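Local atomic coordinates of protein-L-isoaspartate(D-aspartate) O-methyltransferase (Sulfolobus tokodaii, PDB entry 1VBF), a protein that probably catalyses the S-adenosyl-L-methionine-dependent methyl esterification of L-isoaspartyl residues, a step in the repair or degradation of damaged proteins. Residues R169-Y174 and G189-G194; D124-Y129 and G198-Y203. One frame throughout, in Å; residues are numbered along the deposited sequence.

Overall arrangement
Interaction 1 lies in the hairpin of strands 171-177 and 184-191, at the edge of the mixed sheet. Interaction 2 ties the loop after strand 118-122, the outermost strand at the other side of that sheet, to the linker that leads toward helix 209-223. The two centres are about 18 Å apart, and the segments of the two contacts do not touch, although 189-194 and 198-203 are close in sequence: the chain leaves the hairpin and runs across to the far loop. In methyltransferases of this fold S-adenosyl-L-methionine lies at the C-terminal ends of the parallel strands, the end at which 124-129 follows strand 118-122. Both contacts also adjoin neighbouring subunits.

Interaction 1 (R169-Y174 and G189-G194); sequences RVQKLY and GEVMFG
At the open end of the beta hairpin formed by strands 171-177 and 184-191, Gln171 and Val191 form an antiparallel hydrogen-bonded pair. Gln171 N donates to Val191 O at 2.8 Å, and Val191 N returns a bond to Gln171 O at 3.0 Å. The angle of 125° between the short strand axes reflects a strong twist of the paired strands. Beyond Val191 a side chain takes over from the backbone: Gln171 OE1 accepts from Phe193 N at 2.7 Å, in the amide's carbonyl plane and on a lone pair, with a nearly straight N-H (167°). The bend at chi2 (84°) folds the Gln171 chain back toward Phe193, while NE2 is taken by the carbonyl of Gly168. A leucine here would probably leave both the Phe193 N-H and the Gly168 carbonyl without these partners, freeing the chain after Val191 to shift. On the same sheet face, Val191 CG1 lies 3.9 Å from Leu173 CB, and both side chains pack on helix 56-65, as does the Phe193 ring. Lys172 and Glu190, a non-hydrogen-bonded pair, point to the opposite face. At the mouth of the hairpin Val170 CG2 meets CG of Met192, modelled as selenomethionine, at 3.8 Å. Arg169 turns its guanidinium away, to Asp208 of its own chain and Asp208 of the second subunit. The hairpin ends a Rossmann-like, class I-type methyltransferase sheet in the variant order 3-2-1-4-5-6-7, as in the isoaspartyl methyltransferase family, where the last two strands are exchanged relative to the classical 3-2-1-4-5-7-6.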
loop_
_atom_site.group_PDB
_atom_site.type_symbol
_atom_site.label_atom_id
_atom_site.label_comp_id
_atom_site.label_asym_id
_atom_site.label_seq_id
_atom_site.Cartn_x
_atom_site.Cartn_y
_atom_site.Cartn_z
ATOM N N ARG B 169 3.868 -6.483 12.516
ATOM C CA ARG B 169 4.653 -7.676 12.260
ATOM C C ARG B 169 6.170 -7.615 12.431
ATOM O O ARG B 169 6.860 -8.593 12.161
ATOM C CB ARG B 169 4.275 -8.214 10.880
ATOM C CG ARG B 169 3.100 -7.451 10.283
ATOM C CD ARG B 169 1.920 -8.309 9.877
ATOM N NE ARG B 169 2.151 -8.997 8.608
ATOM C CZ ARG B 169 2.401 -8.403 7.437
ATOM N NH1 ARG B 169 2.460 -7.080 7.339
ATOM N NH2 ARG B 169 2.604 -9.141 6.353
ATOM N N VAL B 170 6.698 -6.483 12.873
ATOM C CA VAL B 170 8.137 -6.366 13.134
ATOM C C VAL B 170 8.245 -5.520 14.388
ATOM O O VAL B 170 7.789 -4.393 14.393
ATOM C CB VAL B 170 8.892 -5.661 11.999
ATOM C CG1 VAL B 170 10.345 -5.434 12.400
ATOM C CG2 VAL B 170 8.859 -6.510 10.773
ATOM N N GLN B 171 8.848 -6.042 15.448
ATOM C CA GLN B 171 8.923 -5.301 16.699
ATOM C C GLN B 171 10.330 -4.925 17.088
ATOM O O GLN B 171 11.240 -4.999 16.282
ATOM C CB GLN B 171 8.296 -6.130 17.818
ATOM C CG GLN B 171 6.935 -6.721 17.483
ATOM C CD GLN B 171 7.029 -8.019 16.718
ATOM O OE1 GLN B 171 7.877 -8.850 16.997
ATOM N NE2 GLN B 171 6.142 -8.209 15.759
ATOM N N LYS B 172 10.510 -4.525 18.336
ATOM C CA LYS B 172 11.828 -4.161 18.825
ATOM C C LYS B 172 12.121 -4.935 20.103
ATOM O O LYS B 172 11.238 -5.132 20.929
ATOM C CB LYS B 172 11.905 -2.666 19.121
ATOM C CG LYS B 172 11.941 -1.757 17.901
ATOM C CD LYS B 172 11.215 -0.465 18.232
ATOM C CE LYS B 172 9.765 -0.797 18.686
ATOM N NZ LYS B 172 9.020 0.346 19.303
ATOM N N LEU B 173 13.372 -5.365 20.252
ATOM C CA LEU B 173 13.820 -6.117 21.415
ATOM C C LEU B 173 14.277 -5.102 22.463
ATOM O O LEU B 173 15.123 -4.251 22.191
ATOM C CB LEU B 173 14.969 -7.050 20.988
ATOM C CG LEU B 173 15.275 -8.398 21.675
ATOM C CD1 LEU B 173 16.517 -8.264 22.512
ATOM C CD2 LEU B 173 14.095 -8.848 22.504
ATOM N N TYR B 174 13.719 -5.166 23.660
ATOM C CA TYR B 174 14.124 -4.209 24.675
ATOM C C TYR B 174 14.733 -4.806 25.930
ATOM O O TYR B 174 14.246 -5.808 26.456
ATOM C CB TYR B 174 12.951 -3.354 25.131
ATOM C CG TYR B 174 12.499 -2.304 24.176
ATOM C CD1 TYR B 174 11.558 -2.588 23.189
ATOM C CD2 TYR B 174 12.995 -1.008 24.274
ATOM C CE1 TYR B 174 11.121 -1.604 22.324
ATOM C CE2 TYR B 174 12.564 -0.007 23.408
ATOM C CZ TYR B 174 11.630 -0.313 22.440
ATOM O OH TYR B 174 11.215 0.674 21.584
ATOM N N GLY B 189 17.462 -3.909 18.952
ATOM C CA GLY B 189 17.278 -4.257 17.560
ATOM C C GLY B 189 15.891 -4.650 17.122
ATOM O O GLY B 189 14.972 -4.746 17.923
ATOM N N GLU B 190 15.743 -4.877 15.826
ATOM C CA GLU B 190 14.464 -5.257 15.255
ATOM C C GLU B 190 14.332 -6.763 15.305
ATOM O O GLU B 190 15.294 -7.471 15.040
ATOM C CB GLU B 190 14.370 -4.798 13.800
ATOM C CG GLU B 190 14.022 -3.337 13.582
ATOM C CD GLU B 190 13.980 -2.975 12.087
ATOM O OE1 GLU B 190 13.349 -3.722 11.288
ATOM O OE2 GLU B 190 14.574 -1.940 11.711
ATOM N N VAL B 191 13.140 -7.243 15.629
ATOM C CA VAL B 191 12.888 -8.673 15.724
ATOM C C VAL B 191 11.482 -8.968 15.234
ATOM O O VAL B 191 10.699 -8.056 15.000
ATOM C CB VAL B 191 13.028 -9.150 17.191
ATOM C CG1 VAL B 191 14.470 -9.034 17.648
ATOM C CG2 VAL B 191 12.149 -8.301 18.093
HETATM N N MSE B 192 11.167 -10.241 15.057
HETATM C CA MSE B 192 9.833 -10.628 14.619
HETATM C C MSE B 192 9.257 -11.769 15.431
HETATM O O MSE B 192 9.429 -12.931 15.077
HETATM C CB MSE B 192 9.840 -11.037 13.165
HETATM C CG MSE B 192 9.979 -9.882 12.234
HETATM SE SE MSE B 192 10.010 -10.492 10.403
HETATM C CE MSE B 192 8.447 -11.695 10.430
ATOM N N PHE B 193 8.556 -11.441 16.510
ATOM C CA PHE B 193 7.957 -12.456 17.356
ATOM C C PHE B 193 6.465 -12.513 17.136
ATOM O O PHE B 193 5.888 -11.580 16.593
ATOM C CB PHE B 193 8.209 -12.156 18.833
ATOM C CG PHE B 193 9.607 -12.428 19.281
ATOM C CD1 PHE B 193 10.644 -11.588 18.910
ATOM C CD2 PHE B 193 9.891 -13.525 20.092
ATOM C CE1 PHE B 193 11.946 -11.826 19.342
ATOM C CE2 PHE B 193 11.204 -13.775 20.529
ATOM C CZ PHE B 193 12.226 -12.922 20.151
ATOM N N GLY B 194 5.858 -13.620 17.563
ATOM C CA GLY B 194 4.422 -13.801 17.473
ATOM C C GLY B 194 3.843 -13.005 18.627
ATOM O O GLY B 194 4.560 -12.635 19.566
#

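Interaction 2 (D124-Y129 and G198-Y203); sequences DGTLGY and GLYGFY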
loop_
_atom_site.group_PDB
_atom_site.type_symbol
_atom_site.label_atom_id
_atom_site.label_comp_id
_atom_site.label_asym_id
_atom_site.label_seq_id
_atom_site.Cartn_x
_atom_site.Cartn_y
_atom_site.Cartn_z
ATOM N N ASP B 124 -1.886 -17.306 32.137
ATOM C CA ASP B 124 -1.716 -16.068 31.394
ATOM C C ASP B 124 -0.383 -15.446 31.756
ATOM O O ASP B 124 -0.246 -14.822 32.814
ATOM C CB ASP B 124 -2.857 -15.120 31.763
ATOM C CG ASP B 124 -2.801 -13.801 31.021
ATOM O OD1 ASP B 124 -1.762 -13.449 30.424
ATOM O OD2 ASP B 124 -3.821 -13.093 31.052
ATOM N N GLY B 125 0.595 -15.594 30.877
ATOM C CA GLY B 125 1.913 -15.045 31.143
ATOM C C GLY B 125 1.929 -13.539 31.319
ATOM O O GLY B 125 2.843 -12.978 31.923
ATOM N N THR B 126 0.916 -12.882 30.772
ATOM C CA THR B 126 0.769 -11.438 30.867
ATOM C C THR B 126 0.653 -11.004 32.333
ATOM O O THR B 126 0.904 -9.848 32.687
ATOM C CB THR B 126 -0.461 -11.039 30.059
ATOM O OG1 THR B 126 -0.050 -10.726 28.727
ATOM C CG2 THR B 126 -1.190 -9.889 30.681
ATOM N N LEU B 127 0.293 -11.956 33.186
ATOM C CA LEU B 127 0.151 -11.687 34.606
ATOM C C LEU B 127 1.470 -11.959 35.313
ATOM O O LEU B 127 1.641 -11.631 36.494
ATOM C CB LEU B 127 -0.933 -12.585 35.200
ATOM C CG LEU B 127 -2.274 -12.435 34.478
ATOM C CD1 LEU B 127 -3.255 -13.502 34.935
ATOM C CD2 LEU B 127 -2.814 -11.029 34.722
ATOM N N GLY B 128 2.415 -12.534 34.582
ATOM C CA GLY B 128 3.673 -12.871 35.206
ATOM C C GLY B 128 3.310 -13.919 36.230
ATOM O O GLY B 128 2.464 -14.763 35.947
ATOM N N TYR B 129 3.927 -13.865 37.408
ATOM C CA TYR B 129 3.646 -14.819 38.480
ATOM C C TYR B 129 3.956 -14.223 39.848
ATOM O O TYR B 129 5.055 -14.339 40.379
ATOM C CB TYR B 129 4.442 -16.109 38.301
ATOM C CG TYR B 129 3.848 -17.253 39.082
ATOM C CD1 TYR B 129 2.569 -17.723 38.793
ATOM C CD2 TYR B 129 4.543 -17.846 40.140
ATOM C CE1 TYR B 129 1.995 -18.742 39.528
ATOM C CE2 TYR B 129 3.972 -18.876 40.886
ATOM C CZ TYR B 129 2.698 -19.316 40.576
ATOM O OH TYR B 129 2.113 -20.305 41.319
ATOM N N GLY B 198 -3.487 -12.786 26.201
ATOM C CA GLY B 198 -3.779 -12.567 27.598
ATOM C C GLY B 198 -4.324 -11.193 27.904
ATOM O O GLY B 198 -4.410 -10.331 27.029
ATOM N N LEU B 199 -4.688 -11.006 29.168
ATOM C CA LEU B 199 -5.263 -9.769 29.658
ATOM C C LEU B 199 -4.582 -8.528 29.085
ATOM O O LEU B 199 -5.251 -7.627 28.581
ATOM C CB LEU B 199 -5.176 -9.734 31.188
ATOM C CG LEU B 199 -6.345 -9.184 32.010
ATOM C CD1 LEU B 199 -5.802 -8.659 33.320
ATOM C CD2 LEU B 199 -7.050 -8.061 31.286
ATOM N N TYR B 200 -3.253 -8.477 29.166
ATOM C CA TYR B 200 -2.512 -7.323 28.663
ATOM C C TYR B 200 -1.880 -7.597 27.313
ATOM O O TYR B 200 -0.828 -7.051 26.978
ATOM C CB TYR B 200 -1.465 -6.888 29.686
ATOM C CG TYR B 200 -2.098 -6.470 30.996
ATOM C CD1 TYR B 200 -2.720 -5.233 31.129
ATOM C CD2 TYR B 200 -2.162 -7.346 32.077
ATOM C CE1 TYR B 200 -3.401 -4.881 32.305
ATOM C CE2 TYR B 200 -2.837 -7.009 33.252
ATOM C CZ TYR B 200 -3.461 -5.777 33.357
ATOM O OH TYR B 200 -4.171 -5.447 34.491
ATOM N N GLY B 201 -2.566 -8.441 26.547
ATOM C CA GLY B 201 -2.147 -8.805 25.209
ATOM C C GLY B 201 -2.789 -7.891 24.173
ATOM O O GLY B 201 -3.051 -6.735 24.462
ATOM N N PHE B 202 -3.070 -8.383 22.973
ATOM C CA PHE B 202 -3.644 -7.509 21.980
ATOM C C PHE B 202 -5.151 -7.578 21.944
ATOM O O PHE B 202 -5.730 -8.647 22.111
ATOM C CB PHE B 202 -3.054 -7.809 20.600
ATOM C CG PHE B 202 -1.583 -7.539 20.506
ATOM C CD1 PHE B 202 -0.661 -8.447 21.022
ATOM C CD2 PHE B 202 -1.115 -6.346 19.972
ATOM C CE1 PHE B 202 0.693 -8.171 21.016
ATOM C CE2 PHE B 202 0.240 -6.048 19.957
ATOM C CZ PHE B 202 1.150 -6.965 20.482
ATOM N N TYR B 203 -5.774 -6.418 21.733
ATOM C CA TYR B 203 -7.223 -6.309 21.651
ATOM C C TYR B 203 -7.759 -6.107 20.230
ATOM O O TYR B 203 -8.969 -6.126 20.021
ATOM C CB TYR B 203 -7.733 -5.196 22.576
ATOM C CG TYR B 203 -7.817 -5.643 24.018
ATOM C CD1 TYR B 203 -6.729 -5.507 24.883
ATOM C CD2 TYR B 203 -8.944 -6.313 24.487
ATOM C CE1 TYR B 203 -6.766 -6.040 26.181
ATOM C CE2 TYR B 203 -8.986 -6.853 25.775
ATOM C CZ TYR B 203 -7.898 -6.717 26.610
ATOM O OH TYR B 203 -7.943 -7.305 27.848
#
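The Tyr200 ring meets 124-129 at its edge, with neither face turned to that segment. Thr126 CG2 lies in the ring plane at the CD2 edge, and the two side chains cross at about a right angle. Farther along the same edge Leu127 CD2 comes within 4.3 Å of Tyr200 CE2. The second flat group, the Asp124 carboxylate, is met on the syn side of OD2 by Leu199 N, which donates at 2.9 Å from 19° outside the carboxylate plane. With CG anti to the backbone N (chi1 -179°), Asp124 extends its carboxylate across to that amide. Leu199 is the second residue of a type I beta turn from Gly198 to Gly201, closed by a bond from Gly201 N to Gly198 O. Asp124 stands just before the 3-10 turn 125-127, in the loop that follows the third parallel strand of the methyltransferase sheet, so the carboxylate joins that loop to the linker preceding helix 209-223. Where the turn begins, the backbone angles of Gly198 would press a CB against the preceding carbonyl oxygen and thus call for glycine. Tyr203 OH donates to a lone pair of Leu199 O, which helps to orient that carbonyl. Leu127 CD2 and Leu199 CD1 make an apolar contact at 4.1 Å. The third subunit packs here as well, its Leu147 on Leu199 and its Cys149, the interchain disulfide cysteine, on Tyr200.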